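Local coordinates for protein chorismatase (Streptomyces hygroscopicus, PDB 4BPS) that hydrolyses chorismate to pyruvate and a dihydroxycyclohexadiene carboxylic acid, a step in the biosynthesis of the immunosuppressants FK506 and FK520, at residues A246-H251 with I330-L335. Sequence-based numbering, arbitrary orientation.
Sequences AGILGH and IAREDL. With 3EB (3-(2-carboxyethyl)benzoic acid), chain B.
A single carbonyl oxygen, that of H251, is gripped end-on by two hydrogen bonds from the terminal nitrogens of R332: NH1 lies 2.8 Å from H251 O and NH2 2.9 Å from the same atom. The oxygen lies almost in the guanidinium plane and the nitrogens lie in the carbonyl plane, but sharing one acceptor bends both bonds, with N-H...O angles near 145°. NH1 has a second hydrogen-bond partner in T253 OG1. Arginine suits the place because CG is anti to the carbonyl carbon (chi1 -57°) and the chain, extended from CG to NE, reaches across to 246-251 and ends in two donors side by side that can share one acceptor. In the conformer given, CD1 of I248 lies over one face of this flat group, offset toward its rim and 3.6 Å from R332 NH1, while the bonds leave from the edge. A leucine in place of R332 would probably leave the H251 carbonyl oxygen without its two donors, and I248 CD1 without the flat group it covers. The same I248 CD1 packs 3.4 Å from OXT of the bound 3-(2-carboxyethyl)benzoic acid, placing it between ligand and arginine. Beside this, the buried L335 turns its two methyls to the strand: L335 CD1 meets A246 CB at 4.0 Å and I248 CD1 at 4.1 Å, while CD2 lies against the G247 carbonyl. The small A246 leaves room for both leucine and ligand, and A331 CB lies 3.9 Å from C2 of the ligand. G247 centres an inverse gamma turn, and R332 to L335 form a type I turn. Thus the end of strand 239-249 is joined to the loop between strands 323-327 and 337-343, with substrate-binding Y215 and Y219 beside R332, catalytic E338 beside A246, and helix 259-274 touching L249 and L335.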
# COMPACT_ATOMS: atom_id res chain seq x y z
N ALA A 246 8.79 1.36 8.05
CA ALA A 246 9.57 2.51 8.48
C ALA A 246 10.62 2.13 9.51
O ALA A 246 10.64 1.01 10.05
CB ALA A 246 8.64 3.55 9.10
N GLY A 247 11.48 3.11 9.82
CA GLY A 247 12.48 2.99 10.88
C GLY A 247 11.87 3.28 12.25
O GLY A 247 12.07 4.37 12.83
N ILE A 248 11.11 2.30 12.73
CA ILE A 248 10.41 2.36 14.00
C ILE A 248 10.79 1.10 14.81
O ILE A 248 10.99 0.02 14.24
CB ILE A 248 8.87 2.41 13.75
CG1 ILE A 248 8.41 3.83 13.38
CG2 ILE A 248 8.06 1.93 14.94
CD1 ILE A 248 7.00 3.90 12.78
N LEU A 249 10.86 1.27 16.13
CA LEU A 249 11.00 0.13 17.05
C LEU A 249 9.94 0.37 18.14
O LEU A 249 9.83 1.47 18.71
CB LEU A 249 12.45 -0.07 17.51
CG LEU A 249 13.41 -0.52 16.37
CD1 LEU A 249 14.84 -0.55 16.89
CD2 LEU A 249 13.09 -1.86 15.60
N GLY A 250 9.12 -0.64 18.42
CA GLY A 250 7.94 -0.43 19.24
C GLY A 250 6.97 0.41 18.43
O GLY A 250 6.62 0.02 17.30
N HIS A 251 6.58 1.59 18.95
CA HIS A 251 5.87 2.57 18.14
C HIS A 251 6.77 3.74 17.76
O HIS A 251 6.33 4.64 17.04
CB HIS A 251 4.61 3.11 18.83
CG HIS A 251 4.90 3.79 20.13
ND1 HIS A 251 5.55 5.00 20.23
CD2 HIS A 251 4.67 3.36 21.40
CE1 HIS A 251 5.71 5.29 21.50
NE2 HIS A 251 5.19 4.32 22.23
N ILE A 330 6.36 11.17 4.35
CA ILE A 330 5.98 9.99 5.10
C ILE A 330 4.93 10.38 6.17
O ILE A 330 4.77 11.56 6.50
CB ILE A 330 7.23 9.37 5.80
CG1 ILE A 330 8.49 9.46 4.90
CG2 ILE A 330 6.94 7.92 6.28
CD1 ILE A 330 8.45 8.64 3.61
N ALA A 331 4.23 9.39 6.74
CA ALA A 331 3.11 9.66 7.64
C ALA A 331 3.46 10.49 8.87
O ALA A 331 2.59 11.20 9.37
CB ALA A 331 2.49 8.34 8.10
N ARG A 332 4.70 10.36 9.39
CA ARG A 332 5.20 11.26 10.45
C ARG A 332 6.28 12.13 9.87
O ARG A 332 7.12 11.65 9.11
CB ARG A 332 5.85 10.49 11.60
CG ARG A 332 4.98 9.47 12.25
CD ARG A 332 5.74 8.71 13.30
NE ARG A 332 4.90 7.68 13.87
CZ ARG A 332 5.33 6.76 14.73
NH1 ARG A 332 6.62 6.69 15.10
NH2 ARG A 332 4.46 5.89 15.21
N GLU A 333 6.30 13.41 10.26
CA GLU A 333 7.33 14.34 9.81
C GLU A 333 8.74 13.79 10.07
O GLU A 333 9.61 13.97 9.22
CB GLU A 333 7.17 15.72 10.47
CG GLU A 333 8.23 16.77 10.05
CD GLU A 333 8.02 17.31 8.63
OE1 GLU A 333 6.88 17.28 8.10
OE2 GLU A 333 9.02 17.78 8.04
N ASP A 334 8.94 13.12 11.22
CA ASP A 334 10.29 12.63 11.54
C ASP A 334 10.68 11.30 10.90
O ASP A 334 11.82 10.85 11.10
CB ASP A 334 10.54 12.62 13.06
CG ASP A 334 9.68 11.62 13.82
OD1 ASP A 334 9.06 10.72 13.22
OD2 ASP A 334 9.71 11.71 15.08
N LEU A 335 9.79 10.71 10.12
CA LEU A 335 10.16 9.56 9.30
C LEU A 335 10.66 10.07 7.96
O LEU A 335 10.03 10.93 7.33
CB LEU A 335 8.98 8.59 9.15
CG LEU A 335 8.54 7.92 10.46
CD1 LEU A 335 7.25 7.14 10.24
CD2 LEU A 335 9.65 7.02 11.04
C 3EB B . 4.16 3.16 10.80
O 3EB B . 3.25 3.56 11.54
CA 3EB B . 4.70 3.99 9.67
OAB 3EB B . -1.52 4.67 7.91
OAD 3EB B . -1.82 3.13 6.34
CAE 3EB B . 3.03 2.57 7.55
CAF 3EB B . 2.14 1.78 6.83
CAG 3EB B . 2.61 3.77 8.13
CAH 3EB B . 0.82 2.19 6.67
CAL 3EB B . -1.07 3.78 7.17
CAM 3EB B . 1.28 4.15 7.98
CAN 3EB B . 0.37 3.36 7.27
OXT 3EB B . 4.75 2.02 10.99
C2 3EB B . 3.57 4.68 8.88